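Local coordinates for protein putative 5-carboxymethyl-2-hydroxymuconate isomerase (Pseudomonas aeruginosa, PDB 3E6Q) that is probably a 5-carboxymethyl-2-hydroxymuconate delta-isomerase, an enzyme that would shift a double bond in an intermediate of aromatic breakdown, at residues A77-Y82 and G116-V121. Residues are numbered along the deposited sequence; the frame is centred on the assembly and turned at random. Where two conformers were deposited one is given.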
ATOM      1  N   ALA A  77       3.825 -19.360 -18.396  1.00 22.11           N
ATOM      2  CA  ALA A  77       5.253 -19.059 -18.624  1.00 23.04           C
ATOM      3  C   ALA A  77       5.388 -18.051 -19.770  1.00 23.46           C
ATOM      4  O   ALA A  77       5.866 -18.374 -20.880  1.00 24.17           O
ATOM      5  CB  ALA A  77       6.068 -20.337 -18.872  1.00 23.83           C
ATOM      6  N   VAL A  78       4.938 -16.829 -19.492  1.00 22.41           N
ATOM      7  CA  VAL A  78       4.821 -15.737 -20.461  1.00 21.91           C
ATOM      8  C   VAL A  78       5.397 -14.533 -19.747  1.00 22.14           C
ATOM      9  O   VAL A  78       5.054 -14.307 -18.588  1.00 23.12           O
ATOM     10  CB  VAL A  78       3.316 -15.470 -20.800  1.00 23.35           C
ATOM     11  CG1 VAL A  78       3.150 -14.261 -21.731  1.00 24.91           C
ATOM     12  CG2 VAL A  78       2.692 -16.719 -21.406  1.00 24.12           C
ATOM     13  N   GLU A  79       6.282 -13.792 -20.397  1.00 20.64           N
ATOM     14  CA  GLU A  79       6.827 -12.561 -19.833  0.60 21.38           C
ATOM     15  C   GLU A  79       5.774 -11.468 -19.931  1.00 19.41           C
ATOM     16  O   GLU A  79       5.246 -11.166 -21.033  1.00 18.41           O
ATOM     17  CB  GLU A  79       8.059 -12.122 -20.638  0.60 22.74           C
ATOM     18  CG  GLU A  79       9.197 -13.133 -20.638  0.60 26.58           C
ATOM     19  CD  GLU A  79       9.935 -13.204 -19.309  0.60 31.22           C
ATOM     20  OE1 GLU A  79       9.848 -12.267 -18.495  0.60 35.59           O
ATOM     21  OE2 GLU A  79      10.647 -14.206 -19.093  0.60 36.92           O
ATOM     22  N   ARG A  80       5.479 -10.847 -18.801  1.00 18.86           N
ATOM     23  CA  ARG A  80       4.423  -9.858 -18.734  1.00 16.95           C
ATOM     24  C   ARG A  80       4.844  -8.720 -17.833  1.00 16.54           C
ATOM     25  O   ARG A  80       5.562  -8.942 -16.859  1.00 16.85           O
ATOM     26  CB  ARG A  80       3.157 -10.482 -18.144  1.00 16.54           C
ATOM     27  CG  ARG A  80       2.540 -11.562 -19.010  1.00 18.85           C
ATOM     28  CD  ARG A  80       1.430 -12.262 -18.240  1.00 19.30           C
ATOM     29  NE  ARG A  80       0.689 -13.174 -19.115  1.00 18.37           N
ATOM     30  CZ  ARG A  80       0.024 -14.252 -18.693  1.00 20.74           C
ATOM     31  NH1 ARG A  80       0.087 -14.615 -17.441  1.00 19.32           N
ATOM     32  NH2 ARG A  80      -0.641 -15.013 -19.551  1.00 21.02           N
ATOM     33  N   ALA A  81       4.363  -7.539 -18.166  1.00 15.81           N
ATOM     34  CA  ALA A  81       4.607  -6.312 -17.385  1.00 15.82           C
ATOM     35  C   ALA A  81       3.264  -5.667 -17.119  1.00 15.26           C
ATOM     36  O   ALA A  81       2.305  -5.835 -17.883  1.00 15.18           O
ATOM     37  CB  ALA A  81       5.505  -5.342 -18.138  1.00 15.40           C
ATOM     38  N   TYR A  82       3.177  -4.942 -15.996  1.00 14.24           N
ATOM     39  CA  TYR A  82       1.980  -4.266 -15.645  1.00 14.49           C
ATOM     40  C   TYR A  82       2.302  -2.985 -14.874  1.00 13.02           C
ATOM     41  O   TYR A  82       3.419  -2.804 -14.378  1.00 13.45           O
ATOM     42  CB  TYR A  82       0.954  -5.138 -14.891  1.00 14.70           C
ATOM     43  CG  TYR A  82       1.367  -5.614 -13.544  1.00 14.05           C
ATOM     44  CD1 TYR A  82       1.288  -4.797 -12.413  1.00 15.62           C
ATOM     45  CD2 TYR A  82       1.820  -6.953 -13.395  1.00 15.68           C
ATOM     46  CE1 TYR A  82       1.650  -5.284 -11.132  1.00 14.94           C
ATOM     47  CE2 TYR A  82       2.232  -7.428 -12.112  1.00 14.52           C
ATOM     48  CZ  TYR A  82       2.132  -6.579 -11.008  1.00 14.26           C
ATOM     49  OH  TYR A  82       2.495  -7.033  -9.764  1.00 15.98           O
ATOM     50  N   GLY A 116       6.670  -3.825 -22.383  1.00 22.25           N
ATOM     51  CA  GLY A 116       7.332  -4.670 -21.415  1.00 22.36           C
ATOM     52  C   GLY A 116       6.839  -6.076 -21.622  1.00 23.03           C
ATOM     53  O   GLY A 116       5.708  -6.245 -22.033  1.00 21.83           O
ATOM     54  N   GLY A 117       7.690  -7.059 -21.336  1.00 23.15           N
ATOM     55  CA  GLY A 117       7.334  -8.457 -21.510  1.00 24.04           C
ATOM     56  C   GLY A 117       7.126  -8.800 -22.964  1.00 24.80           C
ATOM     57  O   GLY A 117       7.643  -8.110 -23.871  1.00 24.63           O
ATOM     58  N   GLU A 118       6.351  -9.847 -23.224  1.00 24.03           N
ATOM     59  CA  GLU A 118       6.196 -10.339 -24.582  1.00 24.97           C
ATOM     60  C   GLU A 118       4.791 -10.114 -25.109  1.00 24.08           C
ATOM     61  O   GLU A 118       4.464 -10.559 -26.222  1.00 24.54           O
ATOM     62  CB  GLU A 118       6.589 -11.836 -24.686  1.00 25.80           C
ATOM     63  CG  GLU A 118       5.631 -12.789 -24.002  1.00 27.61           C
ATOM     64  CD  GLU A 118       6.146 -14.237 -24.029  1.00 31.33           C
ATOM     65  OE1 GLU A 118       5.815 -14.939 -25.026  1.00 33.53           O
ATOM     66  OE2 GLU A 118       6.912 -14.623 -23.097  1.00 30.20           O
ATOM     67  N   GLU A 119       3.944  -9.454 -24.316  1.00 22.05           N
ATOM     68  CA  GLU A 119       2.603  -9.143 -24.770  1.00 20.94           C
ATOM     69  C   GLU A 119       2.161  -7.757 -24.302  1.00 19.71           C
ATOM     70  O   GLU A 119       3.003  -6.947 -23.986  1.00 20.53           O
ATOM     71  CB  GLU A 119       1.650 -10.240 -24.387  1.00 22.66           C
ATOM     72  CG  GLU A 119       1.488 -10.449 -22.967  1.00 23.81           C
ATOM     73  CD  GLU A 119       0.638 -11.694 -22.625  1.00 28.52           C
ATOM     74  OE1 GLU A 119       0.526 -12.655 -23.431  1.00 26.61           O
ATOM     75  OE2 GLU A 119       0.125 -11.715 -21.491  1.00 27.02           O
ATOM     76  N   GLY A 120       0.868  -7.460 -24.394  1.00 19.56           N
ATOM     77  CA  GLY A 120       0.327  -6.120 -24.016  1.00 18.32           C
ATOM     78  C   GLY A 120       0.558  -5.847 -22.540  1.00 18.14           C
ATOM     79  O   GLY A 120       0.859  -6.790 -21.785  1.00 18.46           O
ATOM     80  N   VAL A 121       0.444  -4.586 -22.127  1.00 16.72           N
ATOM     81  CA  VAL A 121       0.728  -4.191 -20.751  1.00 15.79           C
ATOM     82  C   VAL A 121      -0.632  -3.777 -20.159  1.00 16.25           C
ATOM     83  O   VAL A 121      -1.259  -2.840 -20.648  1.00 17.24           O
ATOM     84  CB  VAL A 121       1.712  -3.035 -20.673  1.00 14.56           C
ATOM     85  CG1 VAL A 121       1.797  -2.460 -19.224  1.00 16.13           C
ATOM     86  CG2 VAL A 121       3.142  -3.417 -21.236  1.00 15.47           C
TER
HETATM   87  O   HOH W   1       5.760 -17.441 -23.890  1.00 53.41           O
HETATM   88  O   HOH W   2      -0.953 -14.762 -22.417  1.00 26.33           O
HETATM   89  O   HOH W   3       3.491  -7.598 -20.964  1.00 17.90           O
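E118 and E79 grip each other twice. The E118 N-H reaches E79 O at 2.8 Å, standing above the carbonyl plane, and E118 OE2 returns to take the E79 N-H at 2.9 Å, nearly straight (172°) but on the anti side of the carboxylate and tilted out of its plane. The chi1 of E118 (70°) sets CG between backbone N and carbonyl carbon, and the extended chain beyond carries the carboxylate back to E79 N. E119 repeats that shape; R80 NE approaches its OE2 from above the carboxylate plane, a bent (146°) salt bridge of 2.8 Å. Water 2 joins E119 OE1 to R80 NH2, which also pairs with E58 of the second subunit. V78 gives apolar cover, its CB over the rim of one guanidinium face. G116 and G117 have no room for a side chain: a CB would collide with A81 CB at G116, and with E79 O and R80 CA at G117, whose phi is also positive. Small A81 packs on G116. Water 3 accepts the A81 N-H and lies within hydrogen-bonding distance of G116 O and G120 O. The arrangement joins two loops leading into strands 82-90 and 121-130, parallel neighbours in the mixed sheet of this trimeric CHMI-family fold.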